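Local coordinates for protein Crov588 (Cafeteriavirus, PDB 6NYR) that is of unknown function but folds into a circular leucine-rich-repeat solenoid of FNIP repeats, a form consistent with, though not proof of, a binding or scaffolding role, at residues E111-E114 with N115-P118; Q396-A399 with E400-P404; K664-T668 with S669-F673. All blocks are in the same frame, centred on the assembly; numbering follows the deposited sequence.

Interaction 1: E111-E114 with N115-P118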
ATOM      1  N   GLU A 111      25.661 -31.827   0.714  1.00 45.19           N
ATOM      2  CA  GLU A 111      26.384 -31.509  -0.510  1.00 46.31           C
ATOM      3  C   GLU A 111      25.654 -32.101  -1.710  1.00 45.67           C
ATOM      4  O   GLU A 111      25.426 -33.313  -1.773  1.00 46.81           O
ATOM      5  CB  GLU A 111      27.813 -32.034  -0.414  1.00 46.41           C
ATOM      6  CG  GLU A 111      28.682 -31.681  -1.596  1.00 47.13           C
ATOM      7  CD  GLU A 111      30.161 -31.833  -1.287  1.00 51.69           C
ATOM      8  OE1 GLU A 111      30.527 -31.814  -0.091  1.00 48.28           O
ATOM      9  OE2 GLU A 111      30.960 -31.955  -2.240  1.00 53.69           O
ATOM     10  N   ILE A 112      25.265 -31.241  -2.645  1.00 45.57           N
ATOM     11  CA  ILE A 112      24.665 -31.672  -3.903  1.00 47.55           C
ATOM     12  C   ILE A 112      25.792 -31.940  -4.894  1.00 46.48           C
ATOM     13  O   ILE A 112      26.610 -31.056  -5.166  1.00 48.29           O
ATOM     14  CB  ILE A 112      23.690 -30.625  -4.460  1.00 48.52           C
ATOM     15  CG1 ILE A 112      22.510 -30.430  -3.512  1.00 50.15           C
ATOM     16  CG2 ILE A 112      23.219 -31.031  -5.858  1.00 46.82           C
ATOM     17  CD1 ILE A 112      21.586 -29.299  -3.917  1.00 50.05           C
ATOM     18  N   VAL A 113      25.822 -33.148  -5.452  1.00 49.92           N
ATOM     19  CA  VAL A 113      26.843 -33.511  -6.425  1.00 52.01           C
ATOM     20  C   VAL A 113      26.269 -33.539  -7.836  1.00 53.30           C
ATOM     21  O   VAL A 113      25.107 -33.185  -8.054  1.00 50.89           O
ATOM     22  CB  VAL A 113      27.487 -34.865  -6.071  1.00 53.03           C
ATOM     23  CG1 VAL A 113      28.365 -34.728  -4.832  1.00 52.52           C
ATOM     24  CG2 VAL A 113      26.417 -35.924  -5.834  1.00 53.55           C
ATOM     25  N   GLU A 114      27.097 -33.938  -8.799  1.00 56.42           N
ATOM     26  CA  GLU A 114      26.713 -33.918 -10.203  1.00 59.59           C
ATOM     27  C   GLU A 114      25.492 -34.791 -10.463  1.00 59.26           C
ATOM     28  O   GLU A 114      25.286 -35.826  -9.824  1.00 57.40           O
ATOM     29  CB  GLU A 114      27.888 -34.401 -11.059  1.00 65.16           C
ATOM     30  CG  GLU A 114      27.677 -34.315 -12.556  1.00 71.86           C
ATOM     31  CD  GLU A 114      28.952 -34.591 -13.334  1.00 77.12           C
ATOM     32  OE1 GLU A 114      30.000 -34.841 -12.698  1.00 76.78           O
ATOM     33  OE2 GLU A 114      28.907 -34.553 -14.581  1.00 78.09           O
ATOM     34  N   ASN A 115      24.673 -34.347 -11.416  1.00 61.73           N
ATOM     35  CA  ASN A 115      23.537 -35.120 -11.914  1.00 64.77           C
ATOM     36  C   ASN A 115      22.519 -35.410 -10.816  1.00 65.63           C
ATOM     37  O   ASN A 115      22.006 -36.526 -10.699  1.00 70.23           O
ATOM     38  CB  ASN A 115      23.999 -36.430 -12.560  1.00 67.76           C
ATOM     39  CG  ASN A 115      24.696 -36.215 -13.886  1.00 71.15           C
ATOM     40  OD1 ASN A 115      25.860 -36.578 -14.055  1.00 74.37           O
ATOM     41  ND2 ASN A 115      23.985 -35.625 -14.839  1.00 72.09           N
ATOM     42  N   VAL A 116      22.217 -34.402 -10.008  1.00 61.86           N
ATOM     43  CA  VAL A 116      21.159 -34.488  -9.005  1.00 58.89           C
ATOM     44  C   VAL A 116      20.022 -33.516  -9.319  1.00 59.67           C
ATOM     45  O   VAL A 116      18.879 -33.930  -9.524  1.00 59.48           O
ATOM     46  CB  VAL A 116      21.718 -34.260  -7.582  1.00 58.32           C
ATOM     47  CG1 VAL A 116      20.606 -34.372  -6.549  1.00 59.30           C
ATOM     48  CG2 VAL A 116      22.834 -35.253  -7.286  1.00 56.34           C
ATOM     49  N   LEU A 117      20.319 -32.217  -9.377  1.00 60.06           N
ATOM     50  CA  LEU A 117      19.290 -31.229  -9.673  1.00 60.07           C
ATOM     51  C   LEU A 117      18.752 -31.435 -11.091  1.00 61.58           C
ATOM     52  O   LEU A 117      19.509 -31.802 -12.001  1.00 61.82           O
ATOM     53  CB  LEU A 117      19.856 -29.824  -9.527  1.00 62.07           C
ATOM     54  CG  LEU A 117      19.664 -29.045  -8.225  1.00 65.52           C
ATOM     55  CD1 LEU A 117      18.934 -29.809  -7.142  1.00 66.51           C
ATOM     56  CD2 LEU A 117      21.032 -28.559  -7.697  1.00 65.18           C
ATOM     57  N   PRO A 118      17.461 -31.190 -11.314  1.00 60.30           N
ATOM     58  CA  PRO A 118      16.898 -31.336 -12.666  1.00 58.47           C
ATOM     59  C   PRO A 118      17.705 -30.573 -13.706  1.00 58.24           C
ATOM     60  O   PRO A 118      18.051 -29.404 -13.520  1.00 61.48           O
ATOM     61  CB  PRO A 118      15.480 -30.773 -12.519  1.00 61.89           C
ATOM     62  CG  PRO A 118      15.131 -31.023 -11.073  1.00 62.61           C
ATOM     63  CD  PRO A 118      16.430 -30.871 -10.304  1.00 61.66           C
TER
HETATM   64  O   HOH W   1      23.207 -31.823  -9.769  1.00 54.79           O
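I112 meets two residues further round the loop, V116 and L117, through its branch methyl. With chi1 at -64°, CG1 swings beside the backbone N and leaves CG2 anti to that N, directed across the bend. There I112 CG2 lies 3.8 Å from L117 CD2, the two side chains crossing at about a right angle. The same methyl stands 4.0 Å from V116 CB, and I112 CD1 also reaches L117 CD2 from its far end. I112 belongs to the interior of the coil: L92 in the helix 89-93 and V138 further along the chain pack on it as well, while L117 goes on to touch P140.

Next comes V113, which contributes both a methyl and a carbonyl. V113 CG2 touches V116 CG2 at 3.9 Å, near the surface. The carbonyl oxygen turns into the bend, where V116 CG2 approaches V113 O to 3.2 Å, yet no direct hydrogen bond joins the two halves. A water bridges them instead: it donates to V113 O at 2.9 Å and accepts from V116 N at 2.8 Å. This bend lies in the convex loop between strands 101-103 and 123-125, within one FNIP repeat of the leucine-rich-repeat solenoid; I112, V116 and L117 are buried in the coil, while V113, E114 and N115 lie at its surface.

E114 stands at that surface. Its CG is anti to the backbone N (chi1 -175°), and the extended chain runs alongside N115, pointing the same way, with the carboxylate and amide planes 18° apart. The approach is of carbon to oxygen, E114 CG lying 3.3 Å from N115 OD1.

Interaction 2: Q396-A399 with E400-P404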
ATOM      1  N   GLN A 396       1.965  31.353   9.839  1.00 55.33           N
ATOM      2  CA  GLN A 396       2.142  32.754   9.494  1.00 57.23           C
ATOM      3  C   GLN A 396       0.953  33.239   8.676  1.00 61.33           C
ATOM      4  O   GLN A 396       0.251  32.456   8.031  1.00 60.98           O
ATOM      5  CB  GLN A 396       3.432  32.968   8.693  1.00 56.18           C
ATOM      6  CG  GLN A 396       4.697  32.545   9.411  1.00 53.59           C
ATOM      7  CD  GLN A 396       4.896  33.266  10.725  1.00 52.46           C
ATOM      8  OE1 GLN A 396       4.650  34.468  10.832  1.00 52.71           O
ATOM      9  NE2 GLN A 396       5.329  32.532  11.741  1.00 50.76           N
ATOM     10  N   GLU A 397       0.729  34.550   8.718  1.00 61.34           N
ATOM     11  CA  GLU A 397      -0.365  35.141   7.962  1.00 60.05           C
ATOM     12  C   GLU A 397      -0.107  35.007   6.466  1.00 58.45           C
ATOM     13  O   GLU A 397       1.029  35.127   5.999  1.00 56.86           O
ATOM     14  CB  GLU A 397      -0.540  36.610   8.336  1.00 65.47           C
ATOM     15  CG  GLU A 397      -1.079  36.837   9.735  1.00 69.02           C
ATOM     16  CD  GLU A 397      -1.338  38.302  10.017  1.00 73.10           C
ATOM     17  OE1 GLU A 397      -0.585  39.150   9.493  1.00 74.53           O
ATOM     18  OE2 GLU A 397      -2.306  38.606  10.748  1.00 74.82           O
ATOM     19  N   ILE A 398      -1.177  34.772   5.713  1.00 61.45           N
ATOM     20  CA  ILE A 398      -1.125  34.662   4.259  1.00 58.86           C
ATOM     21  C   ILE A 398      -1.948  35.818   3.711  1.00 58.82           C
ATOM     22  O   ILE A 398      -3.182  35.806   3.793  1.00 59.99           O
ATOM     23  CB  ILE A 398      -1.657  33.311   3.763  1.00 60.03           C
ATOM     24  CG1 ILE A 398      -0.952  32.172   4.505  1.00 57.55           C
ATOM     25  CG2 ILE A 398      -1.451  33.174   2.261  1.00 59.99           C
ATOM     26  CD1 ILE A 398      -1.371  30.790   4.058  1.00 56.46           C
ATOM     27  N   ALA A 399      -1.270  36.811   3.146  1.00 60.99           N
ATOM     28  CA  ALA A 399      -1.914  38.034   2.700  1.00 62.67           C
ATOM     29  C   ALA A 399      -2.430  37.853   1.273  1.00 64.86           C
ATOM     30  O   ALA A 399      -2.380  36.762   0.702  1.00 67.26           O
ATOM     31  CB  ALA A 399      -0.949  39.212   2.821  1.00 61.66           C
ATOM     32  N   GLU A 400      -2.917  38.937   0.675  1.00 63.72           N
ATOM     33  CA  GLU A 400      -3.692  38.837  -0.549  1.00 67.02           C
ATOM     34  C   GLU A 400      -2.949  38.200  -1.713  1.00 70.04           C
ATOM     35  O   GLU A 400      -3.305  37.101  -2.151  1.00 78.47           O
ATOM     36  CB  GLU A 400      -4.181  40.231  -0.975  1.00 71.42           C
ATOM     37  CG  GLU A 400      -5.378  40.750  -0.203  1.00 76.15           C
ATOM     38  CD  GLU A 400      -5.949  42.021  -0.800  1.00 83.96           C
ATOM     39  OE1 GLU A 400      -5.981  42.132  -2.044  1.00 87.51           O
ATOM     40  OE2 GLU A 400      -6.365  42.908  -0.031  1.00 88.05           O
ATOM     41  N   LYS A 401      -1.927  38.873  -2.234  1.00 65.89           N
ATOM     42  CA  LYS A 401      -1.281  38.441  -3.469  1.00 66.78           C
ATOM     43  C   LYS A 401      -0.155  37.445  -3.231  1.00 63.65           C
ATOM     44  O   LYS A 401       0.836  37.436  -3.979  1.00 64.37           O
ATOM     45  CB  LYS A 401      -0.762  39.655  -4.241  1.00 73.55           C
ATOM     46  CG  LYS A 401      -1.762  40.228  -5.252  1.00 80.28           C
ATOM     47  CD  LYS A 401      -2.922  40.933  -4.556  1.00 84.96           C
ATOM     48  CE  LYS A 401      -4.253  40.615  -5.226  1.00 89.20           C
ATOM     49  NZ  LYS A 401      -4.562  41.470  -6.403  1.00 91.68           N
ATOM     50  N   VAL A 402      -0.295  36.579  -2.235  1.00 61.61           N
ATOM     51  CA  VAL A 402       0.762  35.630  -1.901  1.00 58.87           C
ATOM     52  C   VAL A 402       0.600  34.325  -2.669  1.00 58.51           C
ATOM     53  O   VAL A 402       1.540  33.853  -3.314  1.00 56.44           O
ATOM     54  CB  VAL A 402       0.784  35.387  -0.376  1.00 58.39           C
ATOM     55  CG1 VAL A 402       1.858  34.375  -0.015  1.00 55.90           C
ATOM     56  CG2 VAL A 402       0.977  36.697   0.367  1.00 58.33           C
ATOM     57  N   LEU A 403      -0.578  33.717  -2.608  1.00 59.25           N
ATOM     58  CA  LEU A 403      -0.803  32.445  -3.289  1.00 60.21           C
ATOM     59  C   LEU A 403      -1.019  32.683  -4.780  1.00 61.85           C
ATOM     60  O   LEU A 403      -1.781  33.580  -5.156  1.00 60.19           O
ATOM     61  CB  LEU A 403      -2.005  31.729  -2.687  1.00 60.71           C
ATOM     62  CG  LEU A 403      -1.859  31.392  -1.199  1.00 58.97           C
ATOM     63  CD1 LEU A 403      -3.169  30.871  -0.621  1.00 59.13           C
ATOM     64  CD2 LEU A 403      -0.737  30.383  -0.978  1.00 55.55           C
ATOM     65  N   PRO A 404      -0.357  31.923  -5.650  1.00 63.26           N
ATOM     66  CA  PRO A 404      -0.505  32.151  -7.094  1.00 63.07           C
ATOM     67  C   PRO A 404      -1.865  31.711  -7.616  1.00 62.53           C
ATOM     68  O   PRO A 404      -2.500  30.796  -7.084  1.00 57.00           O
ATOM     69  CB  PRO A 404       0.623  31.310  -7.707  1.00 65.48           C
ATOM     70  CG  PRO A 404       0.829  30.198  -6.716  1.00 63.86           C
ATOM     71  CD  PRO A 404       0.556  30.798  -5.350  1.00 62.72           C
TER
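I398 packs on V402 and L403 where the chain bends between strands 387-389 and 409-411, in one FNIP repeat of the leucine-rich-repeat solenoid. The close part of the contact lies on the inner side of this bend. I398 chi1 is -52°, which sets CG1 beside the backbone N and turns CG2, anti to it, into the bend. That one methyl serves two partners: I398 CG2 is 3.9 Å from L403 CG and 4.1 Å from V402 CB. L403 comes in at about a right angle, its CD1 also bordering the isoleucine methyl. Neighbouring turns continue this apolar layer, since V424 touches I398 and I376 touches V402, so the loop is stitched into the stack of coils on both sides of it.

The outer side is looser. The CB bonds of E400 and K401 point away from 396-399, although E400 CB still touches A399; E400 has an extended chain, and K401 reaches E378 of a neighbouring turn. A399 marks the boundary between the two regimes: it is exposed, and it has just a methyl to offer, A399 CB lying 4.0 Å from V402 CG2. No hydrogen bond links the two segments across the bend, and the side-chain contacts between them are of van der Waals kind. With V402 CG1 anti to the backbone N (chi1 179°), the other branch, CG2, falls beside that N and covers a carbonyl as well, V402 CG2 lying 3.4 Å from A399 O.

Interaction 3: K664-T668 with S669-F673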
ATOM      1  N   LYS A 664     -28.952 -27.444  12.438  1.00 72.40           N
ATOM      2  CA  LYS A 664     -29.591 -28.664  12.919  1.00 77.38           C
ATOM      3  C   LYS A 664     -30.524 -29.251  11.869  1.00 77.54           C
ATOM      4  O   LYS A 664     -30.446 -30.441  11.542  1.00 77.49           O
ATOM      5  CB  LYS A 664     -30.354 -28.357  14.209  1.00 79.33           C
ATOM      6  CG  LYS A 664     -30.867 -29.566  14.973  1.00 82.81           C
ATOM      7  CD  LYS A 664     -32.032 -29.152  15.875  1.00 85.72           C
ATOM      8  CE  LYS A 664     -32.597 -30.317  16.671  1.00 87.34           C
ATOM      9  NZ  LYS A 664     -31.895 -30.503  17.971  1.00 88.22           N
ATOM     10  N   ASN A 665     -31.408 -28.420  11.321  1.00 78.16           N
ATOM     11  CA  ASN A 665     -32.458 -28.861  10.406  1.00 79.45           C
ATOM     12  C   ASN A 665     -32.127 -28.527   8.960  1.00 79.02           C
ATOM     13  O   ASN A 665     -33.008 -28.133   8.190  1.00 80.40           O
ATOM     14  CB  ASN A 665     -33.796 -28.235  10.798  1.00 79.18           C
ATOM     15  CG  ASN A 665     -34.104 -28.387  12.275  1.00 78.35           C
ATOM     16  OD1 ASN A 665     -34.142 -27.404  13.019  1.00 79.72           O
ATOM     17  ND2 ASN A 665     -34.337 -29.622  12.705  1.00 75.66           N
ATOM     18  N   ILE A 666     -30.864 -28.660   8.559  1.00 76.11           N
ATOM     19  CA  ILE A 666     -30.442 -28.306   7.208  1.00 76.73           C
ATOM     20  C   ILE A 666     -29.441 -29.350   6.732  1.00 80.71           C
ATOM     21  O   ILE A 666     -28.341 -29.456   7.285  1.00 81.54           O
ATOM     22  CB  ILE A 666     -29.820 -26.902   7.140  1.00 75.19           C
ATOM     23  CG1 ILE A 666     -30.890 -25.837   7.375  1.00 72.14           C
ATOM     24  CG2 ILE A 666     -29.134 -26.684   5.799  1.00 75.81           C
ATOM     25  CD1 ILE A 666     -30.330 -24.456   7.636  1.00 72.46           C
ATOM     26  N   ASP A 667     -29.814 -30.111   5.706  1.00 83.36           N
ATOM     27  CA  ASP A 667     -28.890 -31.041   5.063  1.00 85.93           C
ATOM     28  C   ASP A 667     -27.878 -30.218   4.275  1.00 83.05           C
ATOM     29  O   ASP A 667     -28.159 -29.765   3.162  1.00 82.29           O
ATOM     30  CB  ASP A 667     -29.646 -32.008   4.160  1.00 90.63           C
ATOM     31  CG  ASP A 667     -28.883 -33.301   3.921  1.00 96.14           C
ATOM     32  OD1 ASP A 667     -27.644 -33.306   4.088  1.00 98.21           O
ATOM     33  OD2 ASP A 667     -29.523 -34.316   3.566  1.00 97.27           O
ATOM     34  N   THR A 668     -26.691 -30.013   4.854  1.00 81.63           N
ATOM     35  CA  THR A 668     -25.646 -29.262   4.167  1.00 82.12           C
ATOM     36  C   THR A 668     -25.268 -29.893   2.832  1.00 81.68           C
ATOM     37  O   THR A 668     -24.617 -29.236   2.011  1.00 80.17           O
ATOM     38  CB  THR A 668     -24.403 -29.151   5.053  1.00 86.81           C
ATOM     39  OG1 THR A 668     -23.827 -30.452   5.238  1.00 93.13           O
ATOM     40  CG2 THR A 668     -24.752 -28.553   6.410  1.00 84.47           C
ATOM     41  N   SER A 669     -25.656 -31.144   2.603  1.00 83.46           N
ATOM     42  CA  SER A 669     -25.298 -31.868   1.391  1.00 85.12           C
ATOM     43  C   SER A 669     -26.353 -31.751   0.299  1.00 86.74           C
ATOM     44  O   SER A 669     -26.246 -32.436  -0.724  1.00 86.89           O
ATOM     45  CB  SER A 669     -25.060 -33.347   1.710  1.00 84.12           C
ATOM     46  OG  SER A 669     -26.270 -34.081   1.639  1.00 82.74           O
ATOM     47  N   LYS A 670     -27.372 -30.911   0.498  1.00 86.52           N
ATOM     48  CA  LYS A 670     -28.431 -30.750  -0.490  1.00 87.05           C
ATOM     49  C   LYS A 670     -28.795 -29.289  -0.723  1.00 80.36           C
ATOM     50  O   LYS A 670     -29.764 -29.017  -1.448  1.00 80.00           O
ATOM     51  CB  LYS A 670     -29.686 -31.521  -0.064  1.00 92.32           C
ATOM     52  CG  LYS A 670     -29.525 -33.031  -0.043  1.00 97.93           C
ATOM     53  CD  LYS A 670     -30.767 -33.705   0.527  1.00100.44           C
ATOM     54  CE  LYS A 670     -30.589 -35.212   0.625  1.00103.39           C
ATOM     55  NZ  LYS A 670     -30.702 -35.875  -0.705  1.00104.59           N
ATOM     56  N   ILE A 671     -28.057 -28.343  -0.126  1.00 76.05           N
ATOM     57  CA  ILE A 671     -28.385 -26.932  -0.293  1.00 72.41           C
ATOM     58  C   ILE A 671     -27.775 -26.398  -1.586  1.00 70.13           C
ATOM     59  O   ILE A 671     -26.818 -26.952  -2.134  1.00 70.16           O
ATOM     60  CB  ILE A 671     -27.913 -26.120   0.924  1.00 72.12           C
ATOM     61  CG1 ILE A 671     -26.409 -26.302   1.139  1.00 75.68           C
ATOM     62  CG2 ILE A 671     -28.693 -26.521   2.170  1.00 69.42           C
ATOM     63  CD1 ILE A 671     -25.850 -25.510   2.315  1.00 76.31           C
ATOM     64  N   LYS A 672     -28.353 -25.303  -2.076  1.00 70.06           N
ATOM     65  CA  LYS A 672     -27.861 -24.636  -3.273  1.00 69.14           C
ATOM     66  C   LYS A 672     -26.900 -23.495  -2.967  1.00 64.07           C
ATOM     67  O   LYS A 672     -26.260 -22.978  -3.891  1.00 63.24           O
ATOM     68  CB  LYS A 672     -29.037 -24.099  -4.096  1.00 71.44           C
ATOM     69  CG  LYS A 672     -29.811 -25.158  -4.869  1.00 75.77           C
ATOM     70  CD  LYS A 672     -31.308 -24.856  -4.884  1.00 80.66           C
ATOM     71  CE  LYS A 672     -31.888 -24.905  -6.298  1.00 84.52           C
ATOM     72  NZ  LYS A 672     -31.623 -26.195  -6.992  1.00 87.73           N
ATOM     73  N   PHE A 673     -26.775 -23.098  -1.706  1.00 62.57           N
ATOM     74  CA  PHE A 673     -25.927 -21.980  -1.319  1.00 62.41           C
ATOM     75  C   PHE A 673     -24.665 -22.483  -0.627  1.00 62.25           C
ATOM     76  O   PHE A 673     -24.525 -23.662  -0.297  1.00 64.46           O
ATOM     77  CB  PHE A 673     -26.683 -21.006  -0.403  1.00 60.85           C
ATOM     78  CG  PHE A 673     -27.195 -21.631   0.859  1.00 58.81           C
ATOM     79  CD1 PHE A 673     -26.396 -21.693   1.992  1.00 59.38           C
ATOM     80  CD2 PHE A 673     -28.474 -22.153   0.918  1.00 57.62           C
ATOM     81  CE1 PHE A 673     -26.865 -22.269   3.156  1.00 59.52           C
ATOM     82  CE2 PHE A 673     -28.948 -22.730   2.080  1.00 59.72           C
ATOM     83  CZ  PHE A 673     -28.143 -22.789   3.197  1.00 60.49           C
TER
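D667 takes hold of S669 and K670 through three hydrogen bonds. In the backbone, K670 N donates to D667 O at 3.0 Å. The carboxylate supplies the other two: D667 OD1 receives S669 OG at 2.9 Å and S669 N at 3.3 Å, both from the same face of the carboxylate plane. A chi1 of -157° places D667 CG anti to the backbone N, beside the carbonyl carbon, where the carboxylate can lean over the bend. Two donors on a single oxygen should limit rotation of the group.

Charge may add a little. The K670 chain crosses the carboxylate obliquely, passing D667 OD2 at 3.3 Å with its CE, but the ammonium bends off, so NZ remains 4.7 Å from D667 OD2: opposite charges nearby without a salt bridge.

Apolar contacts lie on the other side of the bend. I666 CG2 meets I671 CG2 at 3.7 Å, the side chains at about a right angle, and L640 also packs on I666. I671 CD1 sits over one face of the F673 ring, offset toward its rim. I671 also packs on the backbone, its CG1 3.5 Å from T668 O.

K670 N to D667 O closes a type I beta turn from D667 to K670, and S669 N to D667 OD1 lays an Asx turn over its start, here in the loop leading to the last strand, 674-678.

How the interactions relate
From the N terminus the three contacts follow one another in series, none nesting within or crossing another. Interaction 1 closes an outer loop between strands 101-103 and 123-125. Interaction 2 does the same between strands 387-389 and 409-411, on the opposite side of the chain's centre, the two contact centres being about 73 Å apart. Each draws together the outer loop of a separate FNIP repeat. Interaction 3 is of another kind: a hydrogen-bonded turn near the C terminus, joining helix 659-662 to strand 674-678, one of the two outermost. Its centre lies about 53 Å from that of interaction 1 and about 69 Å from that of interaction 2.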